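Local coordinates for lipoprotein (Mycoplasma mycoides subsp. capri, PDB 7ADK) that probably cleaves proteins, as a mycoplasma lipoprotein related to the chymotrypsin-like peptidases of clan PA, at residues L464-S469 / T487-S492; P288-K293 / G424-M429. All blocks are in the same frame, centred on the assembly; numbering follows the deposited sequence.

Contact 1 of 2, residues L464-S469 / T487-S492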
ATOM      1  N   LEU B 464      18.923 -11.717   2.434  1.00 55.49           N
ATOM      2  CA  LEU B 464      18.588 -11.055   3.700  1.00 55.49           C
ATOM      3  C   LEU B 464      18.138  -9.629   3.379  1.00 55.49           C
ATOM      4  O   LEU B 464      18.977  -8.818   3.003  1.00 55.49           O
ATOM      5  CB  LEU B 464      19.864 -11.042   4.560  1.00 55.49           C
ATOM      6  CG  LEU B 464      20.431 -12.406   4.956  1.00 55.49           C
ATOM      7  CD1 LEU B 464      21.846 -12.235   5.478  1.00 55.49           C
ATOM      8  CD2 LEU B 464      19.616 -13.089   6.043  1.00 55.49           C
ATOM      9  N   THR B 465      16.863  -9.265   3.534  1.00 57.68           N
ATOM     10  CA  THR B 465      16.443  -7.850   3.471  1.00 57.68           C
ATOM     11  C   THR B 465      15.993  -7.316   4.815  1.00 57.68           C
ATOM     12  O   THR B 465      15.133  -7.886   5.475  1.00 57.68           O
ATOM     13  CB  THR B 465      15.496  -7.497   2.311  1.00 57.68           C
ATOM     14  OG1 THR B 465      15.240  -6.107   2.286  1.00 57.68           O
ATOM     15  CG2 THR B 465      14.125  -8.132   2.278  1.00 57.68           C
ATOM     16  N   ARG B 466      16.604  -6.208   5.224  1.00 56.66           N
ATOM     17  CA  ARG B 466      16.526  -5.685   6.586  1.00 56.66           C
ATOM     18  C   ARG B 466      16.486  -4.170   6.636  1.00 56.66           C
ATOM     19  O   ARG B 466      17.108  -3.510   5.810  1.00 56.66           O
ATOM     20  CB  ARG B 466      17.707  -6.247   7.391  1.00 56.66           C
ATOM     21  CG  ARG B 466      19.102  -5.940   6.839  1.00 56.66           C
ATOM     22  CD  ARG B 466      19.820  -5.011   7.795  1.00 56.66           C
ATOM     23  NE  ARG B 466      20.956  -4.350   7.172  1.00 56.66           N
ATOM     24  CZ  ARG B 466      20.910  -3.224   6.504  1.00 56.66           C
ATOM     25  NH1 ARG B 466      21.998  -2.575   6.275  1.00 56.66           N
ATOM     26  NH2 ARG B 466      19.805  -2.719   6.054  1.00 56.66           N
ATOM     27  N   LEU B 467      15.760  -3.634   7.608  1.00 57.44           N
ATOM     28  CA  LEU B 467      15.635  -2.204   7.907  1.00 57.44           C
ATOM     29  C   LEU B 467      16.961  -1.679   8.464  1.00 57.44           C
ATOM     30  O   LEU B 467      17.498  -2.291   9.389  1.00 57.44           O
ATOM     31  CB  LEU B 467      14.464  -2.090   8.899  1.00 57.44           C
ATOM     32  CG  LEU B 467      13.937  -0.692   9.224  1.00 57.44           C
ATOM     33  CD1 LEU B 467      13.582   0.104   7.975  1.00 57.44           C
ATOM     34  CD2 LEU B 467      12.652  -0.812  10.039  1.00 57.44           C
ATOM     35  N   ASN B 468      17.536  -0.623   7.885  1.00 62.86           N
ATOM     36  CA  ASN B 468      18.836  -0.138   8.338  1.00 62.86           C
ATOM     37  C   ASN B 468      18.749   0.618   9.667  1.00 62.86           C
ATOM     38  O   ASN B 468      17.769   1.302   9.959  1.00 62.86           O
ATOM     39  CB  ASN B 468      19.672   0.570   7.252  1.00 62.86           C
ATOM     40  CG  ASN B 468      19.019   1.560   6.317  1.00 62.86           C
ATOM     41  OD1 ASN B 468      18.397   2.526   6.715  1.00 62.86           O
ATOM     42  ND2 ASN B 468      19.209   1.408   5.034  1.00 62.86           N
ATOM     43  N   SER B 469      19.793   0.482  10.484  1.00 66.51           N
ATOM     44  CA  SER B 469      19.890   1.038  11.833  1.00 66.51           C
ATOM     45  C   SER B 469      19.734   2.559  11.920  1.00 66.51           C
ATOM     46  O   SER B 469      19.368   3.100  12.956  1.00 66.51           O
ATOM     47  CB  SER B 469      21.219   0.604  12.433  1.00 66.51           C
ATOM     48  OG  SER B 469      22.311   1.270  11.849  1.00 66.51           O
ATOM     49  N   THR B 487      17.684  -2.388   3.127  1.00 60.20           N
ATOM     50  CA  THR B 487      18.757  -2.896   2.273  1.00 60.20           C
ATOM     51  C   THR B 487      18.583  -4.399   2.155  1.00 60.20           C
ATOM     52  O   THR B 487      18.034  -5.046   3.044  1.00 60.20           O
ATOM     53  CB  THR B 487      20.164  -2.521   2.772  1.00 60.20           C
ATOM     54  OG1 THR B 487      20.207  -1.218   3.316  1.00 60.20           O
ATOM     55  CG2 THR B 487      21.202  -2.562   1.665  1.00 60.20           C
ATOM     56  N   LYS B 488      18.999  -4.959   1.025  1.00 59.16           N
ATOM     57  CA  LYS B 488      18.902  -6.382   0.712  1.00 59.16           C
ATOM     58  C   LYS B 488      20.257  -6.891   0.253  1.00 59.16           C
ATOM     59  O   LYS B 488      20.907  -6.243  -0.555  1.00 59.16           O
ATOM     60  CB  LYS B 488      17.780  -6.560  -0.318  1.00 59.16           C
ATOM     61  CG  LYS B 488      17.613  -7.989  -0.837  1.00 59.16           C
ATOM     62  CD  LYS B 488      16.289  -8.127  -1.599  1.00 59.16           C
ATOM     63  CE  LYS B 488      16.232  -9.458  -2.351  1.00 59.16           C
ATOM     64  NZ  LYS B 488      14.860  -9.797  -2.807  1.00 59.16           N
ATOM     65  N   PHE B 489      20.664  -8.046   0.751  1.00 59.79           N
ATOM     66  CA  PHE B 489      21.924  -8.699   0.422  1.00 59.79           C
ATOM     67  C   PHE B 489      21.612 -10.082  -0.127  1.00 59.79           C
ATOM     68  O   PHE B 489      21.098 -10.914   0.606  1.00 59.79           O
ATOM     69  CB  PHE B 489      22.815  -8.770   1.673  1.00 59.79           C
ATOM     70  CG  PHE B 489      23.051  -7.424   2.317  1.00 59.79           C
ATOM     71  CD1 PHE B 489      22.122  -6.912   3.235  1.00 59.79           C
ATOM     72  CD2 PHE B 489      24.156  -6.651   1.944  1.00 59.79           C
ATOM     73  CE1 PHE B 489      22.265  -5.618   3.739  1.00 59.79           C
ATOM     74  CE2 PHE B 489      24.310  -5.364   2.465  1.00 59.79           C
ATOM     75  CZ  PHE B 489      23.357  -4.838   3.347  1.00 59.79           C
ATOM     76  N   THR B 490      21.902 -10.339  -1.396  1.00 58.78           N
ATOM     77  CA  THR B 490      21.621 -11.623  -2.057  1.00 58.78           C
ATOM     78  C   THR B 490      22.918 -12.335  -2.376  1.00 58.78           C
ATOM     79  O   THR B 490      23.807 -11.752  -2.971  1.00 58.78           O
ATOM     80  CB  THR B 490      20.770 -11.449  -3.316  1.00 58.78           C
ATOM     81  OG1 THR B 490      19.570 -10.793  -2.995  1.00 58.78           O
ATOM     82  CG2 THR B 490      20.365 -12.764  -3.971  1.00 58.78           C
ATOM     83  N   PHE B 491      23.013 -13.610  -2.030  1.00 62.51           N
ATOM     84  CA  PHE B 491      24.185 -14.452  -2.216  1.00 62.51           C
ATOM     85  C   PHE B 491      23.868 -15.606  -3.155  1.00 62.51           C
ATOM     86  O   PHE B 491      22.805 -16.222  -3.070  1.00 62.51           O
ATOM     87  CB  PHE B 491      24.700 -14.953  -0.872  1.00 62.51           C
ATOM     88  CG  PHE B 491      24.940 -13.869   0.151  1.00 62.51           C
ATOM     89  CD1 PHE B 491      23.876 -13.409   0.951  1.00 62.51           C
ATOM     90  CD2 PHE B 491      26.216 -13.304   0.302  1.00 62.51           C
ATOM     91  CE1 PHE B 491      24.091 -12.399   1.898  1.00 62.51           C
ATOM     92  CE2 PHE B 491      26.434 -12.325   1.281  1.00 62.51           C
ATOM     93  CZ  PHE B 491      25.376 -11.873   2.078  1.00 62.51           C
ATOM     94  N   SER B 492      24.802 -15.897  -4.052  1.00 66.45           N
ATOM     95  CA  SER B 492      24.669 -16.884  -5.119  1.00 66.45           C
ATOM     96  C   SER B 492      25.960 -17.686  -5.274  1.00 66.45           C
ATOM     97  O   SER B 492      27.037 -17.142  -5.050  1.00 66.45           O
ATOM     98  CB  SER B 492      24.318 -16.180  -6.424  1.00 66.45           C
ATOM     99  OG  SER B 492      25.262 -15.183  -6.745  1.00 66.45           O
TER

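Contact 2 of 2, residues P288-K293 / G424-M429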
ATOM      1  N   PRO B 288      16.281  -9.805   9.147  1.00 55.93           N
ATOM      2  CA  PRO B 288      16.084 -10.222   7.801  1.00 55.93           C
ATOM      3  C   PRO B 288      14.704 -10.813   7.540  1.00 55.93           C
ATOM      4  O   PRO B 288      14.283 -11.816   8.126  1.00 55.93           O
ATOM      5  CB  PRO B 288      17.195 -11.222   7.541  1.00 55.93           C
ATOM      6  CG  PRO B 288      17.594 -11.770   8.901  1.00 55.93           C
ATOM      7  CD  PRO B 288      16.755 -10.957   9.885  1.00 55.93           C
ATOM      8  N   ASN B 289      14.016 -10.176   6.613  1.00 54.99           N
ATOM      9  CA  ASN B 289      13.051 -10.834   5.773  1.00 54.99           C
ATOM     10  C   ASN B 289      13.947 -11.700   4.878  1.00 54.99           C
ATOM     11  O   ASN B 289      14.839 -11.171   4.220  1.00 54.99           O
ATOM     12  CB  ASN B 289      12.348  -9.739   4.975  1.00 54.99           C
ATOM     13  CG  ASN B 289      11.376 -10.233   3.932  1.00 54.99           C
ATOM     14  OD1 ASN B 289      11.029 -11.393   3.849  1.00 54.99           O
ATOM     15  ND2 ASN B 289      10.889  -9.346   3.108  1.00 54.99           N
ATOM     16  N   GLU B 290      13.814 -13.016   4.924  1.00 56.92           N
ATOM     17  CA  GLU B 290      14.724 -13.915   4.202  1.00 56.92           C
ATOM     18  C   GLU B 290      14.010 -14.744   3.146  1.00 56.92           C
ATOM     19  O   GLU B 290      12.838 -15.099   3.301  1.00 56.92           O
ATOM     20  CB  GLU B 290      15.555 -14.766   5.177  1.00 56.92           C
ATOM     21  CG  GLU B 290      14.683 -15.638   6.094  1.00 56.92           C
ATOM     22  CD  GLU B 290      15.331 -16.958   6.528  1.00 56.92           C
ATOM     23  OE1 GLU B 290      16.531 -17.191   6.234  1.00 56.92           O
ATOM     24  OE2 GLU B 290      14.615 -17.782   7.146  1.00 56.92           O
ATOM     25  N   GLU B 291      14.745 -15.063   2.082  1.00 57.32           N
ATOM     26  CA  GLU B 291      14.310 -15.844   0.930  1.00 57.32           C
ATOM     27  C   GLU B 291      15.322 -16.959   0.636  1.00 57.32           C
ATOM     28  O   GLU B 291      16.526 -16.713   0.607  1.00 57.32           O
ATOM     29  CB  GLU B 291      14.148 -14.957  -0.319  1.00 57.32           C
ATOM     30  CG  GLU B 291      13.148 -13.784  -0.220  1.00 57.32           C
ATOM     31  CD  GLU B 291      13.812 -12.388  -0.136  1.00 57.32           C
ATOM     32  OE1 GLU B 291      14.626 -12.139   0.775  1.00 57.32           O
ATOM     33  OE2 GLU B 291      13.503 -11.515  -0.985  1.00 57.32           O
ATOM     34  N   TYR B 292      14.836 -18.166   0.353  1.00 62.96           N
ATOM     35  CA  TYR B 292      15.613 -19.265  -0.216  1.00 62.96           C
ATOM     36  C   TYR B 292      15.010 -19.680  -1.559  1.00 62.96           C
ATOM     37  O   TYR B 292      13.850 -20.075  -1.592  1.00 62.96           O
ATOM     38  CB  TYR B 292      15.607 -20.465   0.733  1.00 62.96           C
ATOM     39  CG  TYR B 292      16.209 -20.214   2.092  1.00 62.96           C
ATOM     40  CD1 TYR B 292      17.580 -19.957   2.181  1.00 62.96           C
ATOM     41  CD2 TYR B 292      15.407 -20.209   3.252  1.00 62.96           C
ATOM     42  CE1 TYR B 292      18.189 -19.732   3.417  1.00 62.96           C
ATOM     43  CE2 TYR B 292      16.016 -19.932   4.496  1.00 62.96           C
ATOM     44  CZ  TYR B 292      17.398 -19.694   4.579  1.00 62.96           C
ATOM     45  OH  TYR B 292      17.971 -19.345   5.750  1.00 62.96           O
ATOM     46  N   LYS B 293      15.768 -19.601  -2.653  1.00 67.61           N
ATOM     47  CA  LYS B 293      15.256 -19.876  -3.998  1.00 67.61           C
ATOM     48  C   LYS B 293      15.781 -21.216  -4.512  1.00 67.61           C
ATOM     49  O   LYS B 293      16.983 -21.468  -4.483  1.00 67.61           O
ATOM     50  CB  LYS B 293      15.577 -18.676  -4.904  1.00 67.61           C
ATOM     51  CG  LYS B 293      14.419 -18.387  -5.868  1.00 67.61           C
ATOM     52  CD  LYS B 293      14.701 -17.186  -6.786  1.00 67.61           C
ATOM     53  CE  LYS B 293      13.430 -16.759  -7.545  1.00 67.61           C
ATOM     54  NZ  LYS B 293      13.736 -15.921  -8.736  1.00 67.61           N
ATOM     55  N   GLY B 424      10.393 -16.324   4.828  1.00 54.23           N
ATOM     56  CA  GLY B 424       9.979 -16.255   6.225  1.00 54.23           C
ATOM     57  C   GLY B 424      10.652 -15.106   6.949  1.00 54.23           C
ATOM     58  O   GLY B 424      10.917 -14.055   6.354  1.00 54.23           O
ATOM     59  N   THR B 425      10.875 -15.228   8.250  1.00 52.11           N
ATOM     60  CA  THR B 425      11.562 -14.186   8.999  1.00 52.11           C
ATOM     61  C   THR B 425      12.490 -14.786  10.057  1.00 52.11           C
ATOM     62  O   THR B 425      12.298 -15.917  10.516  1.00 52.11           O
ATOM     63  CB  THR B 425      10.547 -13.220   9.617  1.00 52.11           C
ATOM     64  OG1 THR B 425       9.740 -12.686   8.599  1.00 52.11           O
ATOM     65  CG2 THR B 425      11.193 -12.019  10.296  1.00 52.11           C
ATOM     66  N   MET B 426      13.526 -14.047  10.420  1.00 55.15           N
ATOM     67  CA  MET B 426      14.493 -14.408  11.447  1.00 55.15           C
ATOM     68  C   MET B 426      14.848 -13.215  12.331  1.00 55.15           C
ATOM     69  O   MET B 426      14.646 -12.063  11.962  1.00 55.15           O
ATOM     70  CB  MET B 426      15.816 -14.929  10.863  1.00 55.15           C
ATOM     71  CG  MET B 426      15.696 -15.887   9.698  1.00 55.15           C
ATOM     72  SD  MET B 426      17.136 -16.932   9.411  1.00 55.15           S
ATOM     73  CE  MET B 426      18.318 -15.776   8.653  1.00 55.15           C
ATOM     74  N   TRP B 427      15.438 -13.493  13.478  1.00 52.94           N
ATOM     75  CA  TRP B 427      16.202 -12.522  14.241  1.00 52.94           C
ATOM     76  C   TRP B 427      17.609 -13.013  14.494  1.00 52.94           C
ATOM     77  O   TRP B 427      17.867 -14.213  14.601  1.00 52.94           O
ATOM     78  CB  TRP B 427      15.507 -12.199  15.559  1.00 52.94           C
ATOM     79  CG  TRP B 427      15.403 -13.343  16.511  1.00 52.94           C
ATOM     80  CD1 TRP B 427      16.245 -13.584  17.538  1.00 52.94           C
ATOM     81  CD2 TRP B 427      14.434 -14.430  16.522  1.00 52.94           C
ATOM     82  NE1 TRP B 427      15.888 -14.744  18.171  1.00 52.94           N
ATOM     83  CE2 TRP B 427      14.770 -15.305  17.601  1.00 52.94           C
ATOM     84  CE3 TRP B 427      13.315 -14.756  15.747  1.00 52.94           C
ATOM     85  CZ2 TRP B 427      14.060 -16.463  17.897  1.00 52.94           C
ATOM     86  CZ3 TRP B 427      12.577 -15.910  16.052  1.00 52.94           C
ATOM     87  CH2 TRP B 427      12.941 -16.760  17.117  1.00 52.94           C
ATOM     88  N   ILE B 428      18.543 -12.085  14.560  1.00 55.59           N
ATOM     89  CA  ILE B 428      19.904 -12.337  15.010  1.00 55.59           C
ATOM     90  C   ILE B 428      19.851 -12.648  16.516  1.00 55.59           C
ATOM     91  O   ILE B 428      19.316 -11.858  17.295  1.00 55.59           O
ATOM     92  CB  ILE B 428      20.783 -11.133  14.607  1.00 55.59           C
ATOM     93  CG1 ILE B 428      22.262 -11.506  14.498  1.00 55.59           C
ATOM     94  CG2 ILE B 428      20.596  -9.879  15.475  1.00 55.59           C
ATOM     95  CD1 ILE B 428      23.007 -10.469  13.643  1.00 55.59           C
ATOM     96  N   MET B 429      20.376 -13.799  16.941  1.00 64.77           N
ATOM     97  CA  MET B 429      20.418 -14.152  18.356  1.00 64.77           C
ATOM     98  C   MET B 429      21.833 -14.251  18.909  1.00 64.77           C
ATOM     99  O   MET B 429      22.068 -13.847  20.040  1.00 64.77           O
ATOM    100  CB  MET B 429      19.571 -15.390  18.637  1.00 64.77           C
ATOM    101  CG  MET B 429      20.172 -16.734  18.228  1.00 64.77           C
ATOM    102  SD  MET B 429      19.484 -18.141  19.128  1.00 64.77           S
ATOM    103  CE  MET B 429      17.897 -18.255  18.314  1.00 64.77           C
TER

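Contact 1 of 2, residues L464-S469 / T487-S492
An antiparallel beta ladder pairs Leu464, Thr465 and Arg466 of strand 461-467 with Phe489, Lys488 and Thr487 of strand 486-493, the axes of the two strand parts running 165° apart. Leu464 and Phe489 form one hydrogen-bonded pair, with Phe489 N reaching Leu464 O at 2.9 Å. Arg466 and Thr487 form another, and between the two the non-hydrogen-bonded pair Thr465 and Lys488 brings its CB atoms to 3.6 Å.

Two donors grip Thr487 O. Arg466 N arrives almost straight along the carbonyl bond, at 2.9 Å, whereas Thr465 OG1 comes from above the carbonyl plane, 3.1 Å from Thr487 O. The hydroxyl can bend back onto this strand partner because it lies opposite the backbone N about the first torsion (chi1 -176°), and Asn480 ND2 holds it as well. The extended Lys488 chain slants past Thr465 and ends in a salt bridge with Glu291.

On the other face of the sheet lie Leu464, Arg466, Thr487 and Phe489. The arginine runs alongside Thr487. Its guanidinium and the Phe489 ring stand 66° apart, and Phe489 CE1 lies over one guanidinium face, toward its rim, 3.9 Å from Arg466 CZ, which sits near the ring plane at its edge. NE and NH1 hydrogen-bond to Ile582 O and Lys581 O at the C-terminal end of helix 575-582, whose dipole would probably favour the positive charge. Just beyond the ladder Asn468 crosses over to give an ND2 hydrogen bond of 3.3 Å to Thr487 OG1, with the hydroxyl oxygen nearly in the plane of the Asn468 amide. At the other end Leu464 CD1 packs obliquely on Phe491 CE1 at 4.2 Å.

Consecutive antiparallel strands in a curled sheet, in a clan PA family, are consistent with a chymotrypsin-like beta-barrel.

Contact 2 of 2, residues P288-K293 / G424-M429
Glu290 O accepts a hydrogen bond from Gly424 N at 3.1 Å in this antiparallel pairing, and another from Ser423 OG. The return bond, from Glu290 N to Gly424 O, is weak. Two residues along, Met426 N points at Pro288 O over 3.3 Å, and this bond carries the pairing past the last clear bridge, that of Asn289 with Thr425. The polar ends of those two side chains turn to other partners: Asn289 ND2 to Asn480 OD1, and Thr425 OG1 to Tyr637 N.

On the face opposite Asn289 and Thr425, the Glu290 side chain crosses that of Met426 at about a right angle. Its CG stands between the backbone N and the carbonyl carbon (chi1 59°), and the extended chain beyond lays the carboxylate against the thioether, with OE1 3.2 Å from Met426 SD and OE2 3.4 Å from Met426 CG. Tyr292 OH gives OE1 a weak hydrogen bond.

Farther out, Met426 bends at its last torsion (chi3 -75°), and its CE lies 4.1 Å from Pro288 CG. Phe445 of strand 442-447 touches both Pro288 and Met426.

A carboxylate buried beside a thioether, with one weak tyrosine bond, would probably have a raised pKa; that bond could offset part of the cost of any charge.

Overall arrangement
From the N terminus, strand 289-293 comes first and waits for strand 421-433: contact 2 closes a 130-residue loop, about half of it helical, including helices 299-313 to 402-412. Only then does contact 1 open, closing a loop of 17 residues between 464-469 and 487-492. The two therefore stand in series, neither nested nor crossed. In space they fuse, because strand 461-467 pairs with 289-293 and gives the sheet order 421-433, 289-293, 461-467, 486-493. Thr465 O lies 2.8 Å from Asn289 N, a probable hydrogen bond, and Leu464 CD2 packs against Pro288 and Met426. A long-range strand pairing and a local one thus build one sheet.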